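Long-range contacts in hydrazine synthase subunit alpha (Candidatus Kuenenia stuttgartiensis, PDB 5C2V), which forms hydrazine by condensing hydroxylamine with ammonia, the second half-reaction of the hydrazine synthase complex, and carries two heme c groups: residues D[310-315]-D[334-339]; D[498-503]-D[764-769]; D[642-647]-D[757-762]. All blocks are in the same frame, centred on the assembly; numbering follows the deposited sequence.

Contact 1: residues D[310-315]-D[334-339]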
loop_
_atom_site.group_PDB
_atom_site.type_symbol
_atom_site.label_atom_id
_atom_site.label_comp_id
_atom_site.label_asym_id
_atom_site.label_seq_id
_atom_site.Cartn_x
_atom_site.Cartn_y
_atom_site.Cartn_z
ATOM N N VAL D 310 14.676 18.209 -2.850
ATOM C CA VAL D 310 13.748 19.125 -3.504
ATOM C C VAL D 310 12.433 18.403 -3.775
ATOM O O VAL D 310 12.392 17.174 -3.814
ATOM C CB VAL D 310 14.321 19.687 -4.820
ATOM C CG1 VAL D 310 15.662 20.359 -4.570
ATOM C CG2 VAL D 310 14.460 18.584 -5.855
ATOM N N GLY D 311 11.361 19.164 -3.967
ATOM C CA GLY D 311 10.034 18.583 -4.060
ATOM C C GLY D 311 8.941 19.622 -3.918
ATOM O O GLY D 311 9.131 20.787 -4.266
ATOM N N GLN D 312 7.778 19.190 -3.438
ATOM C CA GLN D 312 6.679 20.109 -3.163
ATOM C C GLN D 312 6.684 20.556 -1.703
ATOM O O GLN D 312 7.567 20.179 -0.931
ATOM C CB GLN D 312 5.339 19.459 -3.511
ATOM C CG GLN D 312 5.228 19.016 -4.960
ATOM C CD GLN D 312 5.401 20.165 -5.935
ATOM O OE1 GLN D 312 5.072 21.311 -5.628
ATOM N NE2 GLN D 312 5.920 19.862 -7.118
ATOM N N LEU D 313 5.696 21.363 -1.330
ATOM C CA LEU D 313 5.577 21.847 0.041
ATOM C C LEU D 313 4.331 21.290 0.721
ATOM O O LEU D 313 3.219 21.439 0.216
ATOM C CB LEU D 313 5.543 23.378 0.073
ATOM C CG LEU D 313 6.813 24.125 -0.340
ATOM C CD1 LEU D 313 6.614 25.627 -0.206
ATOM C CD2 LEU D 313 8.003 23.663 0.488
ATOM N N ALA D 314 4.523 20.650 1.869
ATOM C CA ALA D 314 3.404 20.103 2.630
ATOM C C ALA D 314 3.373 20.692 4.035
ATOM O O ALA D 314 4.380 21.208 4.520
ATOM C CB ALA D 314 3.491 18.586 2.688
ATOM N N ALA D 315 2.217 20.619 4.688
ATOM C CA ALA D 315 2.078 21.192 6.020
ATOM C C ALA D 315 1.132 20.401 6.921
ATOM O O ALA D 315 0.090 19.917 6.476
ATOM C CB ALA D 315 1.608 22.638 5.917
ATOM N N GLY D 334 3.686 22.905 -11.367
ATOM C CA GLY D 334 4.668 21.937 -11.825
ATOM C C GLY D 334 6.110 22.257 -11.460
ATOM O O GLY D 334 7.029 21.547 -11.869
ATOM N N GLY D 335 6.313 23.319 -10.686
ATOM C CA GLY D 335 7.651 23.728 -10.289
ATOM C C GLY D 335 8.176 22.967 -9.086
ATOM O O GLY D 335 7.433 22.236 -8.431
ATOM N N LEU D 336 9.463 23.139 -8.795
ATOM C CA LEU D 336 10.089 22.472 -7.656
ATOM C C LEU D 336 10.426 23.452 -6.534
ATOM O O LEU D 336 11.003 24.517 -6.770
ATOM C CB LEU D 336 11.355 21.731 -8.098
ATOM C CG LEU D 336 11.155 20.517 -9.007
ATOM C CD1 LEU D 336 12.488 19.847 -9.309
ATOM C CD2 LEU D 336 10.185 19.528 -8.380
ATOM N N TYR D 337 10.062 23.075 -5.311
ATOM C CA TYR D 337 10.282 23.915 -4.137
ATOM C C TYR D 337 11.304 23.304 -3.186
ATOM O O TYR D 337 11.425 22.083 -3.084
ATOM C CB TYR D 337 8.966 24.145 -3.390
ATOM C CG TYR D 337 7.970 25.016 -4.122
ATOM C CD1 TYR D 337 7.198 24.505 -5.158
ATOM C CD2 TYR D 337 7.790 26.346 -3.766
ATOM C CE1 TYR D 337 6.283 25.298 -5.825
ATOM C CE2 TYR D 337 6.878 27.146 -4.427
ATOM C CZ TYR D 337 6.126 26.617 -5.454
ATOM O OH TYR D 337 5.217 27.410 -6.116
ATOM N N ARG D 338 12.038 24.166 -2.489
ATOM C CA ARG D 338 12.987 23.732 -1.473
ATOM C C ARG D 338 13.263 24.858 -0.476
ATOM O O ARG D 338 13.044 26.036 -0.775
ATOM C CB ARG D 338 14.295 23.265 -2.121
ATOM C CG ARG D 338 15.106 24.388 -2.744
ATOM C CD ARG D 338 16.221 23.875 -3.640
ATOM N NE ARG D 338 17.219 23.098 -2.913
ATOM C CZ ARG D 338 18.354 22.658 -3.451
ATOM N NH1 ARG D 338 18.635 22.925 -4.719
ATOM N NH2 ARG D 338 19.209 21.956 -2.720
ATOM N N SER D 339 13.736 24.474 0.707
ATOM C CA SER D 339 14.164 25.408 1.748
ATOM C C SER D 339 13.155 26.511 2.082
ATOM O O SER D 339 13.427 27.688 1.847
ATOM C CB SER D 339 15.492 26.048 1.342
ATOM O OG SER D 339 16.449 25.061 0.995
#

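Contact 2: residues D[498-503]-D[764-769]. With CA (calcium ion), chain Z.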
loop_
_atom_site.group_PDB
_atom_site.type_symbol
_atom_site.label_atom_id
_atom_site.label_comp_id
_atom_site.label_asym_id
_atom_site.label_seq_id
_atom_site.Cartn_x
_atom_site.Cartn_y
_atom_site.Cartn_z
ATOM N N THR D 498 18.243 -11.086 3.563
ATOM C CA THR D 498 17.076 -10.265 3.859
ATOM C C THR D 498 17.461 -8.791 3.933
ATOM O O THR D 498 18.630 -8.437 3.781
ATOM C CB THR D 498 16.410 -10.680 5.185
ATOM O OG1 THR D 498 17.164 -10.161 6.288
ATOM C CG2 THR D 498 16.328 -12.195 5.292
ATOM N N ALA D 499 16.471 -7.938 4.174
ATOM C CA ALA D 499 16.703 -6.502 4.276
ATOM C C ALA D 499 17.254 -6.138 5.650
ATOM O O ALA D 499 17.654 -4.998 5.889
ATOM C CB ALA D 499 15.420 -5.738 3.997
ATOM N N PHE D 500 17.271 -7.116 6.550
ATOM C CA PHE D 500 17.786 -6.915 7.898
ATOM C C PHE D 500 19.308 -6.962 7.910
ATOM O O PHE D 500 19.908 -7.959 7.506
ATOM C CB PHE D 500 17.227 -7.973 8.854
ATOM C CG PHE D 500 15.744 -7.871 9.077
ATOM C CD1 PHE D 500 14.853 -8.422 8.172
ATOM C CD2 PHE D 500 15.242 -7.235 10.201
ATOM C CE1 PHE D 500 13.489 -8.332 8.377
ATOM C CE2 PHE D 500 13.879 -7.142 10.413
ATOM C CZ PHE D 500 13.002 -7.692 9.499
ATOM N N GLN D 501 19.930 -5.884 8.375
ATOM C CA GLN D 501 21.381 -5.850 8.503
ATOM C C GLN D 501 21.825 -6.542 9.789
ATOM O O GLN D 501 20.998 -7.037 10.556
ATOM C CB GLN D 501 21.896 -4.411 8.464
ATOM C CG GLN D 501 21.861 -3.788 7.079
ATOM C CD GLN D 501 22.373 -2.361 7.066
ATOM O OE1 GLN D 501 22.327 -1.665 8.080
ATOM N NE2 GLN D 501 22.870 -1.922 5.915
ATOM N N GLN D 502 23.134 -6.574 10.014
ATOM C CA GLN D 502 23.711 -7.305 11.138
ATOM C C GLN D 502 23.257 -6.757 12.487
ATOM O O GLN D 502 23.187 -5.544 12.692
ATOM C CB GLN D 502 25.236 -7.279 11.051
ATOM C CG GLN D 502 25.776 -7.832 9.746
ATOM C CD GLN D 502 27.245 -7.529 9.546
ATOM O OE1 GLN D 502 27.645 -6.368 9.468
ATOM N NE2 GLN D 502 28.059 -8.575 9.459
ATOM N N ARG D 503 22.940 -7.670 13.397
ATOM C CA ARG D 503 22.466 -7.317 14.728
ATOM C C ARG D 503 22.721 -8.462 15.701
ATOM O O ARG D 503 23.054 -9.574 15.291
ATOM C CB ARG D 503 20.983 -6.951 14.697
ATOM C CG ARG D 503 20.093 -7.964 14.007
ATOM C CD ARG D 503 18.785 -7.315 13.600
ATOM N NE ARG D 503 18.994 -6.281 12.591
ATOM C CZ ARG D 503 18.075 -5.392 12.229
ATOM N NH1 ARG D 503 16.879 -5.402 12.802
ATOM N NH2 ARG D 503 18.354 -4.488 11.300
ATOM N N GLY D 764 16.159 -11.748 12.105
ATOM C CA GLY D 764 16.143 -11.318 10.719
ATOM C C GLY D 764 16.783 -12.305 9.760
ATOM O O GLY D 764 16.909 -12.020 8.569
ATOM N N ALA D 765 17.201 -13.454 10.287
ATOM C CA ALA D 765 17.712 -14.558 9.475
ATOM C C ALA D 765 18.898 -14.155 8.605
ATOM O O ALA D 765 18.912 -14.416 7.403
ATOM C CB ALA D 765 16.596 -15.132 8.606
ATOM N N GLN D 766 19.893 -13.523 9.219
ATOM C CA GLN D 766 21.087 -13.112 8.493
ATOM C C GLN D 766 21.990 -14.301 8.188
ATOM O O GLN D 766 21.685 -15.440 8.539
ATOM C CB GLN D 766 21.869 -12.057 9.284
ATOM C CG GLN D 766 21.142 -10.737 9.484
ATOM C CD GLN D 766 20.165 -10.781 10.641
ATOM O OE1 GLN D 766 20.064 -11.785 11.345
ATOM N NE2 GLN D 766 19.442 -9.686 10.849
ATOM N N TRP D 767 23.104 -14.010 7.527
ATOM C CA TRP D 767 24.121 -14.995 7.183
ATOM C C TRP D 767 25.403 -14.628 7.909
ATOM O O TRP D 767 25.911 -15.382 8.740
ATOM C CB TRP D 767 24.339 -15.038 5.667
ATOM C CG TRP D 767 25.693 -15.532 5.227
ATOM C CD1 TRP D 767 26.805 -14.772 4.990
ATOM C CD2 TRP D 767 26.060 -16.884 4.912
ATOM N NE1 TRP D 767 27.847 -15.570 4.581
ATOM C CE2 TRP D 767 27.416 -16.868 4.521
ATOM C CE3 TRP D 767 25.378 -18.104 4.936
ATOM C CZ2 TRP D 767 28.100 -18.027 4.155
ATOM C CZ3 TRP D 767 26.062 -19.253 4.575
ATOM C CH2 TRP D 767 27.408 -19.206 4.190
ATOM N N ASP D 768 25.915 -13.446 7.588
ATOM C CA ASP D 768 27.096 -12.931 8.245
ATOM C C ASP D 768 26.640 -11.917 9.284
ATOM O O ASP D 768 26.263 -10.797 8.948
ATOM C CB ASP D 768 28.025 -12.292 7.210
ATOM C CG ASP D 768 29.451 -12.189 7.683
ATOM O OD1 ASP D 768 29.661 -11.843 8.860
ATOM O OD2 ASP D 768 30.363 -12.459 6.875
ATOM N N ASN D 769 26.668 -12.324 10.549
ATOM C CA ASN D 769 26.260 -11.452 11.643
ATOM C C ASN D 769 27.445 -10.833 12.371
ATOM O O ASN D 769 27.271 -10.102 13.344
ATOM C CB ASN D 769 25.367 -12.209 12.628
ATOM C CG ASN D 769 23.918 -11.759 12.559
ATOM O OD1 ASN D 769 23.622 -10.646 12.121
ATOM N ND2 ASN D 769 23.007 -12.620 12.997
HETATM CA CA CA Z . 31.486 -10.393 8.714
HETATM O O HOH W 1 30.171 -8.696 7.668
HETATM O O HOH W 2 32.203 -11.246 6.582
#

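Contact 3: residues D[642-647]-D[757-762]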
loop_
_atom_site.group_PDB
_atom_site.type_symbol
_atom_site.label_atom_id
_atom_site.label_comp_id
_atom_site.label_asym_id
_atom_site.label_seq_id
_atom_site.Cartn_x
_atom_site.Cartn_y
_atom_site.Cartn_z
ATOM N N ARG D 642 26.402 -11.476 22.537
ATOM C CA ARG D 642 26.113 -12.666 21.740
ATOM C C ARG D 642 25.172 -12.404 20.567
ATOM O O ARG D 642 24.210 -11.642 20.680
ATOM C CB ARG D 642 25.521 -13.759 22.635
ATOM C CG ARG D 642 25.336 -15.103 21.948
ATOM C CD ARG D 642 24.768 -16.143 22.901
ATOM N NE ARG D 642 23.405 -15.826 23.319
ATOM C CZ ARG D 642 22.312 -16.317 22.743
ATOM N NH1 ARG D 642 22.420 -17.155 21.720
ATOM N NH2 ARG D 642 21.111 -15.975 23.189
ATOM N N THR D 643 25.464 -13.048 19.441
ATOM C CA THR D 643 24.593 -13.024 18.272
ATOM C C THR D 643 24.509 -14.421 17.669
ATOM O O THR D 643 25.276 -15.310 18.039
ATOM C CB THR D 643 25.090 -12.039 17.199
ATOM O OG1 THR D 643 24.058 -11.824 16.227
ATOM C CG2 THR D 643 26.328 -12.586 16.505
ATOM N N VAL D 644 23.570 -14.617 16.749
ATOM C CA VAL D 644 23.455 -15.891 16.051
ATOM C C VAL D 644 23.934 -15.759 14.609
ATOM O O VAL D 644 23.346 -15.027 13.813
ATOM C CB VAL D 644 22.010 -16.420 16.060
ATOM C CG1 VAL D 644 21.940 -17.771 15.366
ATOM C CG2 VAL D 644 21.494 -16.526 17.485
ATOM N N ASP D 645 25.011 -16.467 14.285
ATOM C CA ASP D 645 25.574 -16.448 12.940
ATOM C C ASP D 645 25.281 -17.767 12.231
ATOM O O ASP D 645 25.499 -18.839 12.793
ATOM C CB ASP D 645 27.081 -16.191 12.996
ATOM C CG ASP D 645 27.684 -15.946 11.627
ATOM O OD1 ASP D 645 28.068 -16.931 10.961
ATOM O OD2 ASP D 645 27.778 -14.769 11.221
ATOM N N PHE D 646 24.786 -17.683 10.999
ATOM C CA PHE D 646 24.343 -18.867 10.267
ATOM C C PHE D 646 25.472 -19.863 10.011
ATOM O O PHE D 646 25.266 -21.073 10.069
ATOM C CB PHE D 646 23.704 -18.462 8.937
ATOM C CG PHE D 646 23.119 -19.616 8.173
ATOM C CD1 PHE D 646 21.859 -20.099 8.483
ATOM C CD2 PHE D 646 23.827 -20.217 7.144
ATOM C CE1 PHE D 646 21.316 -21.160 7.784
ATOM C CE2 PHE D 646 23.290 -21.278 6.442
ATOM C CZ PHE D 646 22.032 -21.750 6.762
ATOM N N ARG D 647 26.662 -19.347 9.727
ATOM C CA ARG D 647 27.804 -20.193 9.403
ATOM C C ARG D 647 28.360 -20.893 10.639
ATOM O O ARG D 647 28.705 -22.073 10.595
ATOM C CB ARG D 647 28.900 -19.363 8.737
ATOM C CG ARG D 647 28.401 -18.509 7.588
ATOM C CD ARG D 647 29.302 -17.311 7.367
ATOM N NE ARG D 647 29.288 -16.406 8.511
ATOM C CZ ARG D 647 30.031 -15.311 8.605
ATOM N NH1 ARG D 647 30.856 -14.979 7.620
ATOM N NH2 ARG D 647 29.953 -14.547 9.686
ATOM N N ILE D 757 17.689 -21.883 15.995
ATOM C CA ILE D 757 17.059 -21.563 14.717
ATOM C C ILE D 757 15.997 -20.475 14.895
ATOM O O ILE D 757 15.926 -19.525 14.106
ATOM C CB ILE D 757 16.422 -22.809 14.073
ATOM C CG1 ILE D 757 17.492 -23.863 13.786
ATOM C CG2 ILE D 757 15.689 -22.437 12.793
ATOM C CD1 ILE D 757 16.956 -25.118 13.134
ATOM N N VAL D 758 15.182 -20.615 15.939
ATOM C CA VAL D 758 14.159 -19.620 16.262
ATOM C C VAL D 758 14.765 -18.228 16.441
ATOM O O VAL D 758 14.289 -17.252 15.856
ATOM C CB VAL D 758 13.387 -20.000 17.542
ATOM C CG1 VAL D 758 12.457 -18.869 17.959
ATOM C CG2 VAL D 758 12.609 -21.290 17.332
ATOM N N GLU D 759 15.821 -18.151 17.246
ATOM C CA GLU D 759 16.534 -16.899 17.473
ATOM C C GLU D 759 17.092 -16.335 16.175
ATOM O O GLU D 759 16.994 -15.133 15.920
ATOM C CB GLU D 759 17.671 -17.098 18.478
ATOM C CG GLU D 759 17.224 -17.149 19.925
ATOM C CD GLU D 759 18.391 -17.244 20.888
ATOM O OE1 GLU D 759 19.389 -17.916 20.551
ATOM O OE2 GLU D 759 18.312 -16.641 21.979
ATOM N N TRP D 760 17.677 -17.209 15.362
ATOM C CA TRP D 760 18.235 -16.805 14.076
ATOM C C TRP D 760 17.180 -16.146 13.195
ATOM O O TRP D 760 17.422 -15.090 12.612
ATOM C CB TRP D 760 18.845 -18.006 13.351
ATOM C CG TRP D 760 19.202 -17.719 11.923
ATOM C CD1 TRP D 760 20.129 -16.825 11.472
ATOM C CD2 TRP D 760 18.639 -18.336 10.759
ATOM N NE1 TRP D 760 20.175 -16.844 10.099
ATOM C CE2 TRP D 760 19.271 -17.764 9.637
ATOM C CE3 TRP D 760 17.662 -19.315 10.556
ATOM C CZ2 TRP D 760 18.958 -18.137 8.332
ATOM C CZ3 TRP D 760 17.353 -19.686 9.261
ATOM C CH2 TRP D 760 17.998 -19.099 8.165
ATOM N N ILE D 761 16.007 -16.766 13.110
ATOM C CA ILE D 761 14.929 -16.224 12.291
ATOM C C ILE D 761 14.383 -14.915 12.861
ATOM O O ILE D 761 14.156 -13.954 12.122
ATOM C CB ILE D 761 13.779 -17.236 12.141
ATOM C CG1 ILE D 761 14.282 -18.506 11.454
ATOM C CG2 ILE D 761 12.633 -16.632 11.351
ATOM C CD1 ILE D 761 13.194 -19.508 11.151
ATOM N N ASP D 762 14.185 -14.874 14.176
ATOM C CA ASP D 762 13.676 -13.673 14.836
ATOM C C ASP D 762 14.638 -12.492 14.705
ATOM O O ASP D 762 14.217 -11.335 14.721
ATOM C CB ASP D 762 13.397 -13.953 16.314
ATOM C CG ASP D 762 11.947 -14.310 16.575
ATOM O OD1 ASP D 762 11.205 -14.547 15.599
ATOM O OD2 ASP D 762 11.552 -14.356 17.758
#

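Contact 1: residues D[310-315]-D[334-339]
Tyr337 N donates to Gly311 O at 2.7 Å, the shortest polar bond between segments 310-315 and 334-339. Gly311 N returns a bond to Tyr337 O at 3.1 Å. Together they make a single antiparallel hydrogen-bonded bridge. The short strands 312-315 and 336-339 then diverge, their directions 61° apart. Beyond the bridge, Gln312 reaches across. Its chain bends at chi2 (-59°), which carries the amide back over the contact, and NE2 donates to Gly335 O at 3.1 Å. The other end of that amide, OE1, is hydrogen-bonded to Thr330 OG1. Leu313 packs against the tyrosine, its CG 3.7 Å from Tyr337 CB and its CD1 near CD2 of the ring. Tyr337 OH is hydrogen-bonded to Asp333 OD2. On the other side of the bridge, Val310 CG1 lies over one face of the Arg338 guanidinium, 3.6 Å from NE. The charged end of Arg338 pairs with Asp44. The contact joins neighbouring four-stranded antiparallel sheets, consistent with successive blades of the six-bladed beta-propeller. Strand 312-317 is third in its sheet, between 297-303 and 327-328. Strand 336-342 is first in the next, beside 348-353.

Contact 2: residues D[498-503]-D[764-769]
Gly764, the residue that ends a helix, sets its CA over one face of the Phe500 ring, a CH-pi contact 4.2 Å from the ring centroid. The glycine has positive phi (108°) and closes helix 751-762 with a Schellman motif. The segment 764-769 that follows it runs along the loop 498-503 of the middle domain. Thr498 starts the polar contacts. Its OG1 donates to Gly764 O at 3.0 Å, in the carbonyl plane, and accepts from Phe500 N in an ST turn. The hydroxyl thus fixes the turn and holds the helix end at once. Further on, Gln766 folds back at chi2 (82°), which lays its amide beside Phe500 CB. NE2 makes a weak bond to Gln501 O and has a firmer partner in Leu763 O. The Arg503 side chain crosses that of Gln766 at about a right angle, but their flat ends are turned only 28° apart. Arg503 NE donates back to Gln501 O, from above the carbonyl plane, and the guanidinium has its strongest polar partner in Tyr528. Asn769 OD1 accepts a weak bond from Arg503 N at 3.3 Å, while its ND2 donates to Val644 O. Gln502 stretches toward the calcium ion. Its NE2 donates to Asp768 O at 2.9 Å, from well above the carbonyl plane, and binds weakly to a water on the metal. This links the middle-domain loop to the calcium site, which Ile770, Gly772 and Asp774 complete. Asp768 divides its carboxylate: OD2 pairs with Arg647, and OD1 binds the calcium ion at 2.3 Å.

Contact 3: residues D[642-647]-D[757-762]
Phe646 and Trp760 each swing CG to the side opposite their own backbone N, with chi1 of -175° and 169°, and so bring their rings together between two helices. Both segments lie in the cytochrome c domain. Segment 642-647 leads into helix 646-657, which ends just before the heme-binding Cys658. Segment 757-762 is the end of helix 751-762. The pairing is consistent with the packing of first and last helices in the cytochrome c fold. The two rings meet obliquely, with planes 40° apart. Phe646 CD1 sits over one face of the indole, toward its rim, 3.5 Å from Trp760 CZ2. The indole is also held by a hydrogen bond from NE1 to Gln766 O. Val644, in the loop just before helix 646-657, packs on helix 751-762. Its CG1 touches Trp760 CB at 3.7 Å, and its CG2 lies near CB and OE1 of Glu759. The backbone oxygen of Val644 lies at the indole edge, near the ring plane. Asp645 points the other way and caps helix 646-657, its OD1 taking a weak bond from Arg647 N. The guanidinium of Arg647 also grips this carboxylate side-on, with NE on OD1 and NH2 on OD2. At the far end of the contact, Arg642 bends at chi3 (66°) and forms a salt bridge with Glu759. The carboxylate meets the guanidinium at its edge. NH1 makes a weak bond to OE1. Glu759 OE2 also has a hydrogen bond with Tyr508 OH, its strongest polar partner. Arg642 NH2 meets Glu759 OE2 at 3.1 Å, on the syn side and close to the guanidinium plane.

How the contacts relate
From the N terminus, contact 1 comes first. It closes a short loop within the N-terminal domain and joins two adjacent sheets. The nearest atoms of contact 1 lie about 23 Å from those of contact 2 and about 34 Å from those of contact 3. Contact 2 opens at 498-503 in the middle domain and closes only at 764-769, so it spans some 260 residues. Contact 3, 642-647 with 757-762, opens and closes within that span. Within the cytochrome c domain it ties the loop and first turn of helix 646-657 to helix 751-762. Contacts 2 and 3 have centres 9 Å apart and touch. Contact 2 joins the middle domain to the chain after helix 751-762.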